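Local atomic coordinates of enolase-phosphatase E1 (Saccharomyces cerevisiae, PDB entry 2G80), a protein that probably catalyses, as a magnesium-dependent enolase-phosphatase, the enolisation and dephosphorylation of 2,3-diketo-5-methylthiopentyl-1-phosphate to an acireductone in methionine salvage. Residues D37-V42 with I142-S147; A124-D129 with K152-Y157. All coordinates share one frame; numbering follows the deposited sequence.

Interaction 1. Residues D37-V42 with I142-S147. With MG (magnesium ion), chain E.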
loop_
_atom_site.group_PDB
_atom_site.type_symbol
_atom_site.label_atom_id
_atom_site.label_comp_id
_atom_site.label_asym_id
_atom_site.label_seq_id
_atom_site.Cartn_x
_atom_site.Cartn_y
_atom_site.Cartn_z
ATOM N N ASP A 37 -3.316 -7.237 3.351
ATOM C CA ASP A 37 -3.705 -6.028 2.651
ATOM C C ASP A 37 -3.055 -4.850 3.438
ATOM O O ASP A 37 -2.715 -5.025 4.632
ATOM C CB ASP A 37 -5.221 -5.889 2.677
ATOM C CG ASP A 37 -5.703 -4.577 2.079
ATOM O OD1 ASP A 37 -5.159 -4.161 1.018
ATOM O OD2 ASP A 37 -6.602 -3.972 2.690
ATOM N N ILE A 38 -2.868 -3.689 2.785
ATOM C CA ILE A 38 -2.321 -2.493 3.458
ATOM C C ILE A 38 -3.403 -1.578 4.032
ATOM O O ILE A 38 -3.562 -1.492 5.250
ATOM C CB ILE A 38 -1.349 -1.650 2.558
ATOM C CG1 ILE A 38 -0.119 -2.505 2.214
ATOM C CG2 ILE A 38 -0.877 -0.342 3.320
ATOM C CD1 ILE A 38 0.865 -1.905 1.259
ATOM N N GLU A 39 -4.140 -0.925 3.132
ATOM C CA GLU A 39 -5.046 0.184 3.477
ATOM C C GLU A 39 -6.283 -0.304 4.180
ATOM O O GLU A 39 -6.970 -1.141 3.658
ATOM C CB GLU A 39 -5.396 1.019 2.226
ATOM C CG GLU A 39 -4.158 1.523 1.397
ATOM C CD GLU A 39 -3.652 0.575 0.243
ATOM O OE1 GLU A 39 -3.819 -0.687 0.286
ATOM O OE2 GLU A 39 -3.067 1.131 -0.723
ATOM N N GLY A 40 -6.570 0.207 5.373
ATOM C CA GLY A 40 -7.707 -0.285 6.190
ATOM C C GLY A 40 -7.419 -1.594 6.925
ATOM O O GLY A 40 -8.272 -2.112 7.655
ATOM N N THR A 41 -6.199 -2.130 6.764
ATOM C CA THR A 41 -5.796 -3.394 7.375
ATOM C C THR A 41 -4.591 -3.183 8.317
ATOM O O THR A 41 -4.701 -3.468 9.481
ATOM C CB THR A 41 -5.532 -4.425 6.267
ATOM O OG1 THR A 41 -6.731 -4.570 5.504
ATOM C CG2 THR A 41 -5.155 -5.775 6.850
ATOM N N VAL A 42 -3.452 -2.744 7.798
ATOM C CA VAL A 42 -2.269 -2.421 8.621
ATOM C C VAL A 42 -2.035 -0.890 8.760
ATOM O O VAL A 42 -1.333 -0.467 9.686
ATOM C CB VAL A 42 -0.953 -3.187 8.151
ATOM C CG1 VAL A 42 -1.203 -4.695 8.023
ATOM C CG2 VAL A 42 -0.384 -2.649 6.906
ATOM N N ILE A 142 2.932 -9.041 1.622
ATOM C CA ILE A 142 2.013 -7.915 1.422
ATOM C C ILE A 142 1.408 -8.023 0.014
ATOM O O ILE A 142 2.102 -8.452 -0.912
ATOM C CB ILE A 142 2.754 -6.557 1.601
ATOM C CG1 ILE A 142 3.530 -6.500 2.937
ATOM C CG2 ILE A 142 1.781 -5.373 1.540
ATOM C CD1 ILE A 142 2.697 -6.579 4.208
ATOM N N TYR A 143 0.099 -7.729 -0.102
ATOM C CA TYR A 143 -0.607 -7.624 -1.391
ATOM C C TYR A 143 -1.420 -6.332 -1.380
ATOM O O TYR A 143 -2.330 -6.193 -0.559
ATOM C CB TYR A 143 -1.521 -8.825 -1.645
ATOM C CG TYR A 143 -2.249 -8.896 -2.996
ATOM C CD1 TYR A 143 -1.679 -8.389 -4.188
ATOM C CD2 TYR A 143 -3.441 -9.617 -3.110
ATOM C CE1 TYR A 143 -2.335 -8.518 -5.433
ATOM C CE2 TYR A 143 -4.079 -9.778 -4.350
ATOM C CZ TYR A 143 -3.530 -9.231 -5.499
ATOM O OH TYR A 143 -4.195 -9.381 -6.677
ATOM N N SER A 144 -1.105 -5.408 -2.293
ATOM C CA SER A 144 -1.771 -4.092 -2.351
ATOM C C SER A 144 -1.960 -3.558 -3.780
ATOM O O SER A 144 -1.341 -4.048 -4.689
ATOM C CB SER A 144 -0.936 -3.087 -1.526
ATOM O OG SER A 144 -1.605 -1.842 -1.379
ATOM N N SER A 145 -2.819 -2.548 -3.953
ATOM C CA SER A 145 -2.988 -1.849 -5.264
ATOM C C SER A 145 -1.750 -0.996 -5.587
ATOM O O SER A 145 -1.417 -0.793 -6.761
ATOM C CB SER A 145 -4.251 -0.974 -5.290
ATOM O OG SER A 145 -4.223 0.019 -4.269
ATOM N N GLY A 146 -1.047 -0.528 -4.555
ATOM C CA GLY A 146 0.198 0.214 -4.737
ATOM C C GLY A 146 1.275 -0.714 -5.251
ATOM O O GLY A 146 1.299 -1.898 -4.873
ATOM N N SER A 147 2.182 -0.188 -6.083
ATOM C CA SER A 147 3.247 -1.015 -6.685
ATOM C C SER A 147 4.211 -1.503 -5.593
ATOM O O SER A 147 4.295 -0.896 -4.513
ATOM C CB SER A 147 4.049 -0.248 -7.740
ATOM O OG SER A 147 4.977 0.644 -7.110
HETATM MG MG MG E . -7.892 -2.332 2.127
HETATM O O HOH W 1 -6.605 -1.820 0.698
HETATM O O HOH W 2 -5.213 -2.597 -1.942
HETATM O O HOH W 3 -8.609 -3.702 0.743
HETATM O O HOH W 4 -9.187 -0.905 1.737
#
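Asp37 and Glu39 face Tyr143 and Ser144 where two neighbouring parallel strands, 33-36 and 140-143, run out into loops at the active site of this HAD-type Rossmann-like fold; the segment 37-42 carries HAD motif I, here Asp-Ile-Glu-Gly-Thr, with Glu39 where most relatives have a second aspartate. Asp37 OD2 binds magnesium at 2.2 Å. The main-chain Glu39 O binds the same ion at 2.1 Å, with Asp212 and three waters completing the shell. Thr41 OG1 donates to the same Asp37 OD2 on its anti side, while Lys187 forms a salt bridge with OD1. Gly40 follows with a positive phi (79°) that glycine adopts easily.

Glu39 binds the ion through its carbonyl O, and its carboxylate works in the second shell. A bend at chi2 (91°) swings it toward the serine loop, where Ser144 OG donates to OE1 over 3.0 Å, on the syn side and 25° out of the carboxylate plane. Water 1, a metal ligand, and water 2, held by Ser145 N at 3.1 Å, also lie against OE1. Ser144 and Ser145 are predicted substrate binders, so Glu39 links metal and probable substrate sites. With an alanine here in place of Glu39, Ser144 OG would probably be left without this acceptor and both waters less firmly placed.

In the apolar part, the branched Ile38 and Ile142 cross at about a right angle, Ile38 CG1 meeting Ile142 CG2 at 3.5 Å. Ile38 CD1 packs on Ser144 CB, where serine's small side chain lets the methyl come close. Finally, Asp37 CA points its hydrogen almost straight at Tyr143 O, 3.5 Å away.

Interaction 2. Residues A124-D129 with K152-Y157; sequences APVYAD and KLLFGY
The backbones are joined by a nearly straight hydrogen bond from Ala124 N to Tyr157 O, 2.8 Å long with an angle of 171° at the hydrogen, the donor lying in the carbonyl plane. Just beyond it Pro125 centres an inverse gamma turn, in which Val126 N returns to Ala124 O at 2.9 Å; proline's fixed phi fits such a tight reversal.

The methyl of Ala124 points toward Leu154 of helix 148-156, touching Leu154 O at 3.5 Å and Leu154 CD2 at 3.6 Å, a closeness that suits a side chain of one carbon. With CG anti to the backbone N, the chi1 of -172° carries the branch of Leu154 outward from the helix, toward the Ala124 methyl.

In the fold, 124-129 is the run by which the chain leaves helix 103-118, among the helices inserted between strands 33-36 and 140-143, and enters helix 128-136 of the Rossmann-like core. Tyr117 of helix 103-118 also packs on Leu154.

Val126 extends the apolar patch: its CG2 methyl lies 4.3 Å from Leu154 CD2 and equally far from Phe155 CE1, reaching the ring obliquely. Leu154 CD2 sits 3.9 Å above the Phe155 ring plane, over the ring centre.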
loop_
_atom_site.group_PDB
_atom_site.type_symbol
_atom_site.label_atom_id
_atom_site.label_comp_id
_atom_site.label_asym_id
_atom_site.label_seq_id
_atom_site.Cartn_x
_atom_site.Cartn_y
_atom_site.Cartn_z
ATOM N N ALA A 124 4.766 6.592 7.571
ATOM C CA ALA A 124 3.584 5.712 7.380
ATOM C C ALA A 124 3.004 5.277 8.744
ATOM O O ALA A 124 3.686 4.587 9.520
ATOM C CB ALA A 124 3.936 4.513 6.522
ATOM N N PRO A 125 1.744 5.661 9.039
ATOM C CA PRO A 125 1.114 5.348 10.322
ATOM C C PRO A 125 0.627 3.888 10.483
ATOM O O PRO A 125 -0.572 3.634 10.604
ATOM C CB PRO A 125 -0.064 6.346 10.367
ATOM C CG PRO A 125 -0.450 6.536 8.980
ATOM C CD PRO A 125 0.797 6.371 8.150
ATOM N N VAL A 126 1.537 2.929 10.567
ATOM C CA VAL A 126 1.137 1.540 10.749
ATOM C C VAL A 126 0.662 1.323 12.178
ATOM O O VAL A 126 1.314 1.752 13.129
ATOM C CB VAL A 126 2.252 0.578 10.356
ATOM C CG1 VAL A 126 1.849 -0.897 10.582
ATOM C CG2 VAL A 126 2.647 0.819 8.870
ATOM N N TYR A 127 -0.453 0.608 12.334
ATOM C CA TYR A 127 -1.010 0.337 13.665
ATOM C C TYR A 127 0.007 -0.406 14.514
ATOM O O TYR A 127 0.673 -1.321 14.021
ATOM C CB TYR A 127 -2.325 -0.456 13.598
ATOM C CG TYR A 127 -3.456 0.262 12.896
ATOM C CD1 TYR A 127 -4.133 1.326 13.511
ATOM C CD2 TYR A 127 -3.880 -0.128 11.637
ATOM C CE1 TYR A 127 -5.179 1.991 12.850
ATOM C CE2 TYR A 127 -4.945 0.532 10.976
ATOM C CZ TYR A 127 -5.589 1.567 11.590
ATOM O OH TYR A 127 -6.623 2.189 10.945
ATOM N N ALA A 128 0.127 -0.019 15.790
ATOM C CA ALA A 128 1.120 -0.644 16.686
ATOM C C ALA A 128 1.048 -2.205 16.710
ATOM O O ALA A 128 2.058 -2.887 16.577
ATOM C CB ALA A 128 1.015 -0.079 18.045
ATOM N N ASP A 129 -0.158 -2.746 16.803
ATOM C CA ASP A 129 -0.362 -4.190 16.791
ATOM C C ASP A 129 0.010 -4.858 15.434
ATOM O O ASP A 129 0.337 -6.039 15.394
ATOM C CB ASP A 129 -1.812 -4.528 17.159
ATOM C CG ASP A 129 -2.800 -4.071 16.102
ATOM O OD1 ASP A 129 -2.976 -2.844 15.986
ATOM O OD2 ASP A 129 -3.378 -4.937 15.388
ATOM N N LYS A 152 7.445 -1.090 -0.491
ATOM C CA LYS A 152 8.763 -1.135 0.141
ATOM C C LYS A 152 9.181 0.206 0.770
ATOM O O LYS A 152 9.754 0.243 1.863
ATOM C CB LYS A 152 9.834 -1.568 -0.860
ATOM C CG LYS A 152 9.816 -3.013 -1.231
ATOM C CD LYS A 152 10.925 -3.302 -2.257
ATOM C CE LYS A 152 10.897 -4.771 -2.759
ATOM N NZ LYS A 152 11.987 -5.081 -3.733
ATOM N N LEU A 153 8.890 1.281 0.046
ATOM C CA LEU A 153 9.104 2.643 0.493
ATOM C C LEU A 153 8.246 2.943 1.727
ATOM O O LEU A 153 8.753 3.448 2.741
ATOM C CB LEU A 153 8.793 3.595 -0.673
ATOM C CG LEU A 153 9.201 5.047 -0.532
ATOM C CD1 LEU A 153 10.742 5.155 -0.452
ATOM C CD2 LEU A 153 8.578 5.828 -1.697
ATOM N N LEU A 154 6.958 2.584 1.687
ATOM C CA LEU A 154 6.050 2.745 2.876
ATOM C C LEU A 154 6.551 2.017 4.125
ATOM O O LEU A 154 6.587 2.597 5.218
ATOM C CB LEU A 154 4.632 2.246 2.543
ATOM C CG LEU A 154 3.500 2.483 3.561
ATOM C CD1 LEU A 154 2.127 2.655 2.865
ATOM C CD2 LEU A 154 3.402 1.443 4.700
ATOM N N PHE A 155 6.904 0.734 3.971
ATOM C CA PHE A 155 7.432 -0.063 5.083
ATOM C C PHE A 155 8.848 0.262 5.512
ATOM O O PHE A 155 9.272 -0.200 6.571
ATOM C CB PHE A 155 7.227 -1.574 4.837
ATOM C CG PHE A 155 5.781 -1.971 4.858
ATOM C CD1 PHE A 155 5.080 -1.962 6.054
ATOM C CD2 PHE A 155 5.109 -2.296 3.703
ATOM C CE1 PHE A 155 3.726 -2.310 6.108
ATOM C CE2 PHE A 155 3.757 -2.626 3.743
ATOM C CZ PHE A 155 3.071 -2.641 4.968
ATOM N N GLY A 156 9.586 1.044 4.711
ATOM C CA GLY A 156 10.899 1.515 5.126
ATOM C C GLY A 156 10.891 2.712 6.070
ATOM O O GLY A 156 11.932 3.010 6.680
ATOM N N TYR A 157 9.745 3.408 6.178
ATOM C CA TYR A 157 9.613 4.698 6.923
ATOM C C TYR A 157 8.306 4.782 7.713
ATOM O O TYR A 157 7.463 5.676 7.522
ATOM C CB TYR A 157 9.724 5.855 5.924
ATOM C CG TYR A 157 11.051 5.921 5.187
ATOM C CD1 TYR A 157 12.161 6.538 5.773
ATOM C CD2 TYR A 157 11.201 5.367 3.906
ATOM C CE1 TYR A 157 13.385 6.610 5.119
ATOM C CE2 TYR A 157 12.411 5.446 3.227
ATOM C CZ TYR A 157 13.501 6.073 3.846
ATOM O OH TYR A 157 14.716 6.156 3.252
#

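In the fold
From the N terminus, the chain leaves strand 33-36 through 37-42, runs through the inserted helices, passes 124-129 and helix 128-136, and closes its long loop in interaction 1 when it reaches 142-147, which starts on strand 140-143 and runs on into the loop after it. Helix 148-156 then brings in 152-157, and interaction 2 closes a much shorter loop of 22 intervening residues. The segments alternate, so the two loops cross instead of nesting. They also touch: Val42 O lies 3.0 Å from Tyr127 N, a probable hydrogen bond, and the Phe155 ring packs on Ile38 and Val42. The magnesium site is thereby joined to helix 148-156 and to the return from the inserted helices.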